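Local coordinates for protein guanine nucleotide exchange factor SRM1 (Saccharomyces cerevisiae, PDB 3OF7) that acts as a guanine nucleotide exchange factor that promotes replacement of GDP by GTP on GSP1 and GSP2, and binds chromatin, at residues D30-G35 and Q430-I435; A48-K51 and P56-N59; N395-S400 and E457-E462. All blocks are in the same frame, centred on the assembly; numbering follows the deposited sequence.

Contact 1 of 3, residues D30-G35 and Q430-I435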
ATOM      1  N   ASP A  30      11.367 -12.063   9.696  1.00 15.75           N
ATOM      2  CA  ASP A  30      11.907 -10.965  10.491  1.00 15.51           C
ATOM      3  C   ASP A  30      11.230  -9.692   9.974  1.00 14.58           C
ATOM      4  O   ASP A  30      11.213  -9.446   8.768  1.00 14.15           O
ATOM      5  CB  ASP A  30      13.423 -10.847  10.297  1.00 15.59           C
ATOM      6  CG  ASP A  30      14.195 -11.953  10.998  1.00 17.65           C
ATOM      7  OD1 ASP A  30      13.720 -12.471  12.039  1.00 17.61           O
ATOM      8  OD2 ASP A  30      15.283 -12.291  10.501  1.00 19.14           O
ATOM      9  N   ILE A  31      10.670  -8.902  10.879  1.00 14.02           N
ATOM     10  CA  ILE A  31      10.011  -7.637  10.516  1.00 13.93           C
ATOM     11  C   ILE A  31      10.908  -6.446  10.872  1.00 14.03           C
ATOM     12  O   ILE A  31      11.423  -6.362  11.981  1.00 14.60           O
ATOM     13  CB  ILE A  31       8.620  -7.500  11.221  1.00 13.96           C
ATOM     14  CG1 ILE A  31       7.704  -8.688  10.883  1.00 13.51           C
ATOM     15  CG2 ILE A  31       7.943  -6.137  10.903  1.00 13.70           C
ATOM     16  CD1 ILE A  31       7.403  -8.881   9.395  1.00 13.57           C
ATOM     17  N   PHE A  32      11.081  -5.529   9.922  1.00 13.79           N
ATOM     18  CA  PHE A  32      11.891  -4.335  10.113  1.00 13.68           C
ATOM     19  C   PHE A  32      11.036  -3.097   9.904  1.00 13.77           C
ATOM     20  O   PHE A  32      10.199  -3.075   9.008  1.00 13.37           O
ATOM     21  CB  PHE A  32      13.039  -4.301   9.105  1.00 13.35           C
ATOM     22  CG  PHE A  32      13.941  -5.493   9.183  1.00 14.85           C
ATOM     23  CD1 PHE A  32      15.028  -5.502  10.057  1.00 15.26           C
ATOM     24  CD2 PHE A  32      13.691  -6.615   8.404  1.00 13.09           C
ATOM     25  CE1 PHE A  32      15.864  -6.619  10.143  1.00 15.39           C
ATOM     26  CE2 PHE A  32      14.525  -7.729   8.479  1.00 15.16           C
ATOM     27  CZ  PHE A  32      15.608  -7.730   9.344  1.00 15.80           C
ATOM     28  N   CYS A  33      11.282  -2.069  10.709  1.00 13.86           N
ATOM     29  CA  CYS A  33      10.536  -0.816  10.632  1.00 14.38           C
ATOM     30  C   CYS A  33      11.503   0.356  10.665  1.00 14.76           C
ATOM     31  O   CYS A  33      12.551   0.298  11.336  1.00 15.11           O
ATOM     32  CB  CYS A  33       9.565  -0.710  11.818  1.00 14.28           C
ATOM     33  SG  CYS A  33       8.311  -2.016  11.904  1.00 15.45           S
ATOM     34  N   TRP A  34      11.163   1.420   9.943  1.00 14.93           N
ATOM     35  CA  TRP A  34      12.000   2.624   9.936  1.00 15.19           C
ATOM     36  C   TRP A  34      11.238   3.848   9.436  1.00 15.75           C
ATOM     37  O   TRP A  34      10.156   3.713   8.858  1.00 15.73           O
ATOM     38  CB  TRP A  34      13.276   2.391   9.119  1.00 14.91           C
ATOM     39  CG  TRP A  34      13.071   2.232   7.623  1.00 14.18           C
ATOM     40  CD1 TRP A  34      13.191   3.218   6.671  1.00 13.54           C
ATOM     41  CD2 TRP A  34      12.740   1.030   6.915  1.00 13.45           C
ATOM     42  NE1 TRP A  34      12.951   2.697   5.417  1.00 13.81           N
ATOM     43  CE2 TRP A  34      12.678   1.359   5.536  1.00 13.29           C
ATOM     44  CE3 TRP A  34      12.487  -0.297   7.308  1.00 13.02           C
ATOM     45  CZ2 TRP A  34      12.367   0.412   4.547  1.00 13.10           C
ATOM     46  CZ3 TRP A  34      12.187  -1.240   6.322  1.00 12.46           C
ATOM     47  CH2 TRP A  34      12.124  -0.878   4.958  1.00 12.56           C
ATOM     48  N   GLY A  35      11.816   5.030   9.671  1.00 16.42           N
ATOM     49  CA  GLY A  35      11.204   6.311   9.307  1.00 17.11           C
ATOM     50  C   GLY A  35      10.790   7.068  10.559  1.00 17.79           C
ATOM     51  O   GLY A  35      11.485   7.027  11.576  1.00 17.88           O
ATOM     52  N   GLN A 430      21.472  -6.405   5.601  1.00 16.77           N
ATOM     53  CA  GLN A 430      22.390  -6.603   4.477  1.00 17.08           C
ATOM     54  C   GLN A 430      22.489  -8.057   4.008  1.00 17.37           C
ATOM     55  O   GLN A 430      22.792  -8.303   2.847  1.00 17.60           O
ATOM     56  CB  GLN A 430      23.783  -6.044   4.783  1.00 17.42           C
ATOM     57  CG  GLN A 430      24.530  -6.774   5.895  1.00 17.65           C
ATOM     58  CD  GLN A 430      25.872  -6.113   6.231  1.00 20.58           C
ATOM     59  OE1 GLN A 430      26.365  -5.251   5.497  1.00 20.63           O
ATOM     60  NE2 GLN A 430      26.453  -6.514   7.351  1.00 20.15           N
ATOM     61  N   ASP A 431      22.228  -9.007   4.904  1.00 17.47           N
ATOM     62  CA  ASP A 431      22.273 -10.419   4.541  1.00 18.09           C
ATOM     63  C   ASP A 431      20.887 -11.075   4.592  1.00 18.19           C
ATOM     64  O   ASP A 431      20.752 -12.301   4.740  1.00 18.46           O
ATOM     65  CB  ASP A 431      23.301 -11.155   5.405  1.00 18.50           C
ATOM     66  CG  ASP A 431      24.710 -10.639   5.184  1.00 18.51           C
ATOM     67  OD1 ASP A 431      25.081 -10.392   4.019  1.00 19.38           O
ATOM     68  OD2 ASP A 431      25.454 -10.476   6.173  1.00 22.04           O
ATOM     69  N   HIS A 432      19.855 -10.241   4.469  1.00 17.78           N
ATOM     70  CA  HIS A 432      18.481 -10.741   4.428  1.00 17.91           C
ATOM     71  C   HIS A 432      17.959 -10.784   3.012  1.00 17.51           C
ATOM     72  O   HIS A 432      18.312  -9.946   2.175  1.00 17.72           O
ATOM     73  CB  HIS A 432      17.543  -9.873   5.271  1.00 18.03           C
ATOM     74  CG  HIS A 432      17.457 -10.289   6.703  1.00 18.14           C
ATOM     75  ND1 HIS A 432      18.483 -10.084   7.601  1.00 19.65           N
ATOM     76  CD2 HIS A 432      16.460 -10.885   7.399  1.00 18.87           C
ATOM     77  CE1 HIS A 432      18.124 -10.543   8.786  1.00 19.15           C
ATOM     78  NE2 HIS A 432      16.897 -11.027   8.692  1.00 19.15           N
ATOM     79  N   ASN A 433      17.106 -11.775   2.775  1.00 17.62           N
ATOM     80  CA  ASN A 433      16.305 -11.883   1.585  1.00 16.99           C
ATOM     81  C   ASN A 433      14.983 -11.173   1.913  1.00 16.45           C
ATOM     82  O   ASN A 433      14.159 -11.710   2.637  1.00 16.10           O
ATOM     83  CB  ASN A 433      16.085 -13.379   1.303  1.00 17.86           C
ATOM     84  CG  ASN A 433      15.487 -13.648  -0.055  1.00 19.68           C
ATOM     85  OD1 ASN A 433      14.711 -14.604  -0.232  1.00 22.78           O
ATOM     86  ND2 ASN A 433      15.849 -12.833  -1.029  1.00 22.34           N
ATOM     87  N   ILE A 434      14.808  -9.950   1.415  1.00 15.73           N
ATOM     88  CA  ILE A 434      13.583  -9.176   1.682  1.00 15.05           C
ATOM     89  C   ILE A 434      12.445  -9.746   0.833  1.00 15.04           C
ATOM     90  O   ILE A 434      12.595  -9.909  -0.382  1.00 14.64           O
ATOM     91  CB  ILE A 434      13.777  -7.656   1.406  1.00 15.62           C
ATOM     92  CG1 ILE A 434      14.866  -7.063   2.327  1.00 14.34           C
ATOM     93  CG2 ILE A 434      12.446  -6.877   1.556  1.00 14.46           C
ATOM     94  CD1 ILE A 434      14.579  -7.208   3.842  1.00 15.69           C
ATOM     95  N   ILE A 435      11.324 -10.049   1.484  1.00 14.98           N
ATOM     96  CA  ILE A 435      10.203 -10.743   0.833  1.00 15.51           C
ATOM     97  C   ILE A 435       9.009  -9.801   0.622  1.00 15.10           C
ATOM     98  O   ILE A 435       8.408  -9.781  -0.466  1.00 15.79           O
ATOM     99  CB  ILE A 435       9.764 -12.000   1.651  1.00 15.58           C
ATOM    100  CG1 ILE A 435      10.952 -12.927   1.961  1.00 17.17           C
ATOM    101  CG2 ILE A 435       8.644 -12.786   0.936  1.00 16.91           C
ATOM    102  CD1 ILE A 435      11.653 -13.473   0.738  1.00 19.07           C
TER
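The imidazole of His432 is engaged on one face by Phe32 and at its edge by Asp30. Phe32 presents its rim, not its face: CZ stands over the imidazole, offset toward the rim of the imidazole, with Phe32 CZ 3.6 Å from His432 NE2. The two planes are almost perpendicular, at 88°, and the centroids of the Phe32 and His432 rings lie 5.0 Å apart, a T-shaped stack in which the phenyl C-H edge points into the pi cloud of the histidine. At the edge, NE2 of His432 donates a short hydrogen bond to OD2 of Asp30, 2.7 Å long and nearly straight at 169°. The oxygen lies practically in the ring plane, where the N-H points, and accepts the bond on its anti lone pair, the one turned away from OD1. OD1 is left for a salt bridge with Arg64, so the carboxylate links a ring on one oxygen to a guanidinium on the other. These two partners would be expected to stabilise its negative charge in a buried setting.

Asp30 and Phe32 start alike, with CG opposite the carbonyl carbon (chi1 -73° in Asp30), and being two residues apart they leave the same face of the strand. Histidine suits the far side because one small ring offers both an N-H in its plane and a face for the phenyl edge.

The strands themselves do not pair: 443-450 runs between 30-34 and 432-439, and Phe32 packs on its small Ser446 while His432 touches Lys450. The contact thus spans a blade of the RCC1-like beta-propeller built from both chain ends, with the N-terminal strands 56-58 and 30-34 set beside the C-terminal hairpin 432-450.

Contact 2 of 3, residues A48-K51 and P56-N59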
ATOM      1  N   ALA A  48      11.341   7.556  23.386  1.00 29.05           N
ATOM      2  CA  ALA A  48      11.497   8.704  22.488  1.00 29.36           C
ATOM      3  C   ALA A  48      12.496   8.434  21.366  1.00 29.60           C
ATOM      4  O   ALA A  48      12.244   8.786  20.219  1.00 29.54           O
ATOM      5  CB  ALA A  48      11.894   9.965  23.269  1.00 29.67           C
ATOM      6  N   LYS A  49      13.618   7.801  21.704  1.00 29.74           N
ATOM      7  CA  LYS A  49      14.643   7.428  20.723  1.00 30.02           C
ATOM      8  C   LYS A  49      14.085   6.537  19.603  1.00 29.71           C
ATOM      9  O   LYS A  49      14.630   6.507  18.501  1.00 29.91           O
ATOM     10  CB  LYS A  49      15.816   6.719  21.418  1.00 30.40           C
ATOM     11  CG  LYS A  49      15.397   5.517  22.275  1.00 31.68           C
ATOM     12  CD  LYS A  49      16.567   4.850  22.996  1.00 34.55           C
ATOM     13  CE  LYS A  49      17.081   3.632  22.239  1.00 36.78           C
ATOM     14  NZ  LYS A  49      17.803   2.671  23.135  1.00 38.36           N
ATOM     15  N   ASN A  50      13.009   5.810  19.897  1.00 29.16           N
ATOM     16  CA  ASN A  50      12.423   4.873  18.936  1.00 28.74           C
ATOM     17  C   ASN A  50      11.237   5.423  18.129  1.00 28.55           C
ATOM     18  O   ASN A  50      10.484   4.657  17.523  1.00 28.46           O
ATOM     19  CB  ASN A  50      12.051   3.557  19.632  1.00 28.58           C
ATOM     20  CG  ASN A  50      13.271   2.742  20.036  1.00 27.97           C
ATOM     21  OD1 ASN A  50      14.285   2.729  19.341  1.00 28.95           O
ATOM     22  ND2 ASN A  50      13.167   2.045  21.156  1.00 27.69           N
ATOM     23  N   LYS A  51      11.071   6.744  18.125  1.00 28.28           N
ATOM     24  CA  LYS A  51      10.043   7.371  17.290  1.00 28.16           C
ATOM     25  C   LYS A  51      10.636   8.035  16.030  1.00 27.31           C
ATOM     26  O   LYS A  51       9.921   8.640  15.224  1.00 27.15           O
ATOM     27  CB  LYS A  51       9.137   8.309  18.113  1.00 28.70           C
ATOM     28  CG  LYS A  51       9.714   9.661  18.491  0.70 29.90           C
ATOM     29  CD  LYS A  51       9.023  10.197  19.751  0.70 32.26           C
ATOM     30  CE  LYS A  51       8.876  11.709  19.722  0.70 32.92           C
ATOM     31  NZ  LYS A  51       7.909  12.141  18.656  0.70 33.89           N
ATOM     32  N   PRO A  56      16.493   0.490   8.585  1.00 17.68           N
ATOM     33  CA  PRO A  56      15.646  -0.635   8.986  1.00 17.14           C
ATOM     34  C   PRO A  56      16.059  -1.224  10.330  1.00 17.26           C
ATOM     35  O   PRO A  56      17.218  -1.606  10.514  1.00 17.46           O
ATOM     36  CB  PRO A  56      15.864  -1.654   7.861  1.00 17.09           C
ATOM     37  CG  PRO A  56      16.116  -0.805   6.661  1.00 17.27           C
ATOM     38  CD  PRO A  56      16.917   0.371   7.175  1.00 17.47           C
ATOM     39  N   ARG A  57      15.110  -1.273  11.258  1.00 16.97           N
ATOM     40  CA  ARG A  57      15.354  -1.740  12.611  1.00 16.74           C
ATOM     41  C   ARG A  57      14.543  -3.004  12.844  1.00 16.86           C
ATOM     42  O   ARG A  57      13.321  -3.009  12.653  1.00 16.27           O
ATOM     43  CB  ARG A  57      14.954  -0.647  13.607  1.00 16.88           C
ATOM     44  CG  ARG A  57      15.034  -1.051  15.085  1.00 18.01           C
ATOM     45  CD  ARG A  57      16.432  -0.823  15.666  1.00 20.05           C
ATOM     46  NE  ARG A  57      16.855   0.574  15.546  1.00 21.53           N
ATOM     47  CZ  ARG A  57      16.485   1.550  16.369  1.00 22.98           C
ATOM     48  NH1 ARG A  57      15.680   1.303  17.400  1.00 24.24           N
ATOM     49  NH2 ARG A  57      16.924   2.782  16.164  1.00 23.04           N
ATOM     50  N   LEU A  58      15.217  -4.078  13.249  1.00 16.76           N
ATOM     51  CA  LEU A  58      14.521  -5.332  13.543  1.00 16.93           C
ATOM     52  C   LEU A  58      13.489  -5.101  14.643  1.00 17.18           C
ATOM     53  O   LEU A  58      13.815  -4.566  15.697  1.00 17.11           O
ATOM     54  CB  LEU A  58      15.525  -6.415  13.944  1.00 16.87           C
ATOM     55  CG  LEU A  58      14.929  -7.782  14.291  1.00 17.31           C
ATOM     56  CD1 LEU A  58      14.381  -8.471  13.041  1.00 17.03           C
ATOM     57  CD2 LEU A  58      15.985  -8.654  14.979  1.00 17.97           C
ATOM     58  N   ASN A  59      12.233  -5.473  14.388  1.00 17.56           N
ATOM     59  CA  ASN A  59      11.182  -5.224  15.359  1.00 17.93           C
ATOM     60  C   ASN A  59      11.162  -6.343  16.402  1.00 18.39           C
ATOM     61  O   ASN A  59      10.834  -7.493  16.068  1.00 18.55           O
ATOM     62  CB  ASN A  59       9.817  -5.080  14.670  1.00 17.72           C
ATOM     63  CG  ASN A  59       8.760  -4.518  15.592  1.00 18.25           C
ATOM     64  OD1 ASN A  59       8.587  -4.998  16.715  1.00 17.99           O
ATOM     65  ND2 ASN A  59       8.045  -3.489  15.127  1.00 16.93           N
TER
HETATM   66  O   HOH W   1      16.499   4.468  18.412  1.00 36.97           O
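Asn50 reaches Arg57 from the end of a tight turn that begins at Ala48. The carbonyl O of Ala48 accepts the backbone N of Lys51 (3.2 Å), closing a short 3-10 turn. Lys49 contributes its carbonyl O, 2.8 Å from a water that can donate to it. Its NZ lies 6.3 Å from Arg57 NH1, a separation that would ease the repulsion between the like charges. Asn50 makes the direct bond: its OD1 accepts a hydrogen bond from Arg57 NH1 at 2.8 Å, bent at the hydrogen (150°). The oxygen lies close to the guanidinium plane, yet the donor comes from above the amide's own plane, and the two flat groups are turned 64° apart.

Arg57 NH2 donates a hydrogen bond to the same water at 2.8 Å, and this water is also placed to donate to Asn50 OD1. Arginine suits the site through its length and its row of N-H groups, which serve amide and water together. Its chain leaves opposite the backbone N (chi1 174°) and then bends twice toward the loop.

Both segments lie in the first RCC1 repeat, so the bond is local to it, at the propeller surface. Strand 56-58, one of the two outermost of its sheet, is backbone-bonded to 30-34 through Arg57 and Cys33; the bond fastens the connecting loop to this blade edge, while the backbone of Lys51 is hydrogen-bonded to that of Gly37.

Contact 3 of 3, residues N395-S400 and E457-E462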
ATOM      1  N   ASN A 395      16.944 -10.196  -6.384  1.00 19.92           N
ATOM      2  CA  ASN A 395      17.874 -10.836  -5.435  1.00 19.74           C
ATOM      3  C   ASN A 395      17.599 -10.577  -3.939  1.00 19.53           C
ATOM      4  O   ASN A 395      18.367 -11.016  -3.082  1.00 19.03           O
ATOM      5  CB  ASN A 395      19.344 -10.543  -5.811  1.00 20.16           C
ATOM      6  CG  ASN A 395      19.784  -9.106  -5.501  1.00 20.81           C
ATOM      7  OD1 ASN A 395      18.972  -8.228  -5.193  1.00 21.93           O
ATOM      8  ND2 ASN A 395      21.088  -8.866  -5.590  1.00 19.48           N
ATOM      9  N   GLY A 396      16.514  -9.863  -3.635  1.00 18.70           N
ATOM     10  CA  GLY A 396      16.082  -9.667  -2.244  1.00 18.00           C
ATOM     11  C   GLY A 396      16.693  -8.478  -1.523  1.00 17.35           C
ATOM     12  O   GLY A 396      16.668  -8.408  -0.292  1.00 17.59           O
ATOM     13  N   ILE A 397      17.252  -7.551  -2.290  1.00 16.71           N
ATOM     14  CA  ILE A 397      17.801  -6.316  -1.748  1.00 16.07           C
ATOM     15  C   ILE A 397      16.761  -5.231  -2.029  1.00 15.71           C
ATOM     16  O   ILE A 397      16.253  -5.142  -3.147  1.00 15.42           O
ATOM     17  CB  ILE A 397      19.176  -5.977  -2.390  1.00 16.21           C
ATOM     18  CG1 ILE A 397      20.221  -7.034  -1.975  1.00 16.65           C
ATOM     19  CG2 ILE A 397      19.647  -4.569  -1.988  1.00 15.87           C
ATOM     20  CD1 ILE A 397      21.638  -6.764  -2.470  1.00 18.82           C
ATOM     21  N   ALA A 398      16.438  -4.447  -1.005  1.00 15.68           N
ATOM     22  CA  ALA A 398      15.474  -3.346  -1.120  1.00 15.83           C
ATOM     23  C   ALA A 398      16.116  -2.032  -1.583  1.00 16.05           C
ATOM     24  O   ALA A 398      17.274  -1.732  -1.250  1.00 16.22           O
ATOM     25  CB  ALA A 398      14.728  -3.151   0.205  1.00 15.70           C
ATOM     26  N   TYR A 399      15.347  -1.259  -2.352  1.00 15.87           N
ATOM     27  CA  TYR A 399      15.782   0.011  -2.940  1.00 16.04           C
ATOM     28  C   TYR A 399      14.712   1.045  -2.663  1.00 15.67           C
ATOM     29  O   TYR A 399      13.528   0.768  -2.833  1.00 15.73           O
ATOM     30  CB  TYR A 399      15.970  -0.118  -4.457  1.00 16.00           C
ATOM     31  CG  TYR A 399      17.180  -0.946  -4.847  1.00 17.61           C
ATOM     32  CD1 TYR A 399      17.191  -2.324  -4.643  1.00 17.85           C
ATOM     33  CD2 TYR A 399      18.313  -0.347  -5.412  1.00 18.48           C
ATOM     34  CE1 TYR A 399      18.294  -3.096  -4.983  1.00 18.95           C
ATOM     35  CE2 TYR A 399      19.430  -1.114  -5.762  1.00 19.55           C
ATOM     36  CZ  TYR A 399      19.408  -2.485  -5.539  1.00 19.92           C
ATOM     37  OH  TYR A 399      20.492  -3.261  -5.872  1.00 21.01           O
ATOM     38  N   SER A 400      15.126   2.237  -2.257  1.00 15.18           N
ATOM     39  CA  SER A 400      14.167   3.272  -1.893  1.00 14.65           C
ATOM     40  C   SER A 400      14.508   4.606  -2.537  1.00 14.50           C
ATOM     41  O   SER A 400      15.644   4.837  -2.973  1.00 14.06           O
ATOM     42  CB  SER A 400      14.118   3.425  -0.367  1.00 14.20           C
ATOM     43  OG  SER A 400      15.391   3.804   0.130  1.00 16.06           O
ATOM     44  N   GLU A 457      27.153 -14.546   1.373  1.00 24.34           N
ATOM     45  CA  GLU A 457      28.475 -14.246   0.847  1.00 25.01           C
ATOM     46  C   GLU A 457      28.458 -14.160  -0.679  1.00 24.94           C
ATOM     47  O   GLU A 457      29.062 -13.257  -1.258  1.00 25.37           O
ATOM     48  CB  GLU A 457      29.487 -15.295   1.326  1.00 25.01           C
ATOM     49  CG  GLU A 457      30.912 -14.814   1.362  0.70 26.11           C
ATOM     50  CD  GLU A 457      31.848 -15.809   2.039  0.70 28.31           C
ATOM     51  OE1 GLU A 457      31.504 -17.009   2.120  0.70 27.92           O
ATOM     52  OE2 GLU A 457      32.932 -15.384   2.486  0.70 29.53           O
ATOM     53  N   LYS A 458      27.749 -15.088  -1.318  1.00 25.40           N
ATOM     54  CA  LYS A 458      27.611 -15.095  -2.777  1.00 25.88           C
ATOM     55  C   LYS A 458      26.976 -13.802  -3.311  1.00 26.04           C
ATOM     56  O   LYS A 458      27.511 -13.180  -4.241  1.00 25.77           O
ATOM     57  CB  LYS A 458      26.796 -16.309  -3.233  1.00 25.84           C
ATOM     58  CG  LYS A 458      26.814 -16.532  -4.744  1.00 27.00           C
ATOM     59  CD  LYS A 458      25.671 -17.444  -5.179  1.00 29.53           C
ATOM     60  N   ARG A 459      25.843 -13.405  -2.724  1.00 26.10           N
ATOM     61  CA  ARG A 459      25.163 -12.158  -3.115  1.00 26.47           C
ATOM     62  C   ARG A 459      26.040 -10.929  -2.853  1.00 27.01           C
ATOM     63  O   ARG A 459      26.180 -10.070  -3.724  1.00 27.09           O
ATOM     64  CB  ARG A 459      23.793 -12.010  -2.426  1.00 25.73           C
ATOM     65  CG  ARG A 459      22.950 -10.850  -2.985  1.00 24.91           C
ATOM     66  CD  ARG A 459      21.595 -10.702  -2.287  1.00 22.74           C
ATOM     67  NE  ARG A 459      21.706 -10.170  -0.927  1.00 20.42           N
ATOM     68  CZ  ARG A 459      20.692 -10.053  -0.078  1.00 20.89           C
ATOM     69  NH1 ARG A 459      19.465 -10.430  -0.435  1.00 20.17           N
ATOM     70  NH2 ARG A 459      20.899  -9.563   1.140  1.00 19.84           N
ATOM     71  N   ALA A 460      26.629 -10.855  -1.662  1.00 28.01           N
ATOM     72  CA  ALA A 460      27.566  -9.777  -1.327  1.00 29.04           C
ATOM     73  C   ALA A 460      28.716  -9.663  -2.340  1.00 30.01           C
ATOM     74  O   ALA A 460      29.050  -8.559  -2.780  1.00 29.95           O
ATOM     75  CB  ALA A 460      28.106  -9.954   0.080  1.00 29.13           C
ATOM     76  N   ASP A 461      29.301 -10.802  -2.717  1.00 31.26           N
ATOM     77  CA  ASP A 461      30.365 -10.829  -3.728  1.00 32.51           C
ATOM     78  C   ASP A 461      29.857 -10.344  -5.079  1.00 33.32           C
ATOM     79  O   ASP A 461      30.548  -9.594  -5.768  1.00 33.82           O
ATOM     80  CB  ASP A 461      30.974 -12.229  -3.870  1.00 32.42           C
ATOM     81  CG  ASP A 461      31.821 -12.632  -2.668  0.80 33.11           C
ATOM     82  OD1 ASP A 461      32.234 -11.748  -1.891  0.90 33.37           O
ATOM     83  OD2 ASP A 461      32.072 -13.846  -2.493  0.90 34.05           O
ATOM     84  N   GLU A 462      28.647 -10.764  -5.449  1.00 34.21           N
ATOM     85  CA  GLU A 462      28.029 -10.327  -6.707  1.00 34.95           C
ATOM     86  C   GLU A 462      27.818  -8.809  -6.755  1.00 35.24           C
ATOM     87  O   GLU A 462      28.107  -8.164  -7.768  1.00 35.30           O
ATOM     88  CB  GLU A 462      26.703 -11.059  -6.945  1.00 34.99           C
ATOM     89  CG  GLU A 462      26.853 -12.503  -7.420  0.90 35.87           C
ATOM     90  CD  GLU A 462      25.576 -13.325  -7.259  0.70 37.48           C
ATOM     91  OE1 GLU A 462      24.630 -12.853  -6.589  0.90 37.47           O
ATOM     92  OE2 GLU A 462      25.521 -14.454  -7.799  0.90 38.01           O
TER
HETATM   93  O   HOH W   2      22.805 -10.842  -6.674  1.00 31.52           O
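The C-terminal helix 453-464 packs beside the propeller, against the turn 395-397 that leads into strand 398-402; Arg459 reaches from it to the turn, and Met463 packs on Ile397 and Tyr399. The arginine runs out extended, CG opposite the backbone N (chi1 -170°), and bends at its third torsion to lay the guanidinium against the turn. NH1 donates to the carbonyl O of Asn395 at 2.9 Å; this acceptor lies near the guanidinium plane, and the donor is tilted 19° from the carbonyl plane. Over the centre of one guanidinium face sits Ile397, its CG1 3.6 Å from Arg459 CZ, an aliphatic lid on the flat cation. Glycine suits position 396 because a side chain there would run into the carbonyl O of Asn395 and stand tight against Arg459 NH1.

The amide of Asn395 lies across the arginine stem, with ND2 3.8 Å from Arg459 CG. ND2 also donates to a water at 2.8 Å, which in turn donates to Glu462 OE1 at 2.7 Å.

NH2 of Arg459 is held by the carbonyls of Gln430 and His432. The buried guanidinium is therefore gripped by backbone oxygens from two stretches of chain, the 395-397 turn and the start of strand 432-439 with the loop before it. Their dipoles would be expected to stabilise its charge, while the isoleucine limits water's access to one face.

Overall arrangement
From the N terminus, the first strand is 30-34, and its partner 430-435 lies nearly four hundred residues later; contact 1 thus closes a loop that takes in most of the propeller and joins its two ends in one blade. Contact 2 is nested inside that loop as a short local closure, tying the excursion after strand 30-34 to strand 56-58, the neighbour of 30-34 in the same sheet. Contact 3 opens at 395-400, still within the loop of contact 1, and ends at 457-462, beyond it, so the two cross. They adjoin through Arg459, whose other nitrogen reaches segment 430-435. Contacts 2 and 3 follow in series without touching, their centres about 23 Å apart.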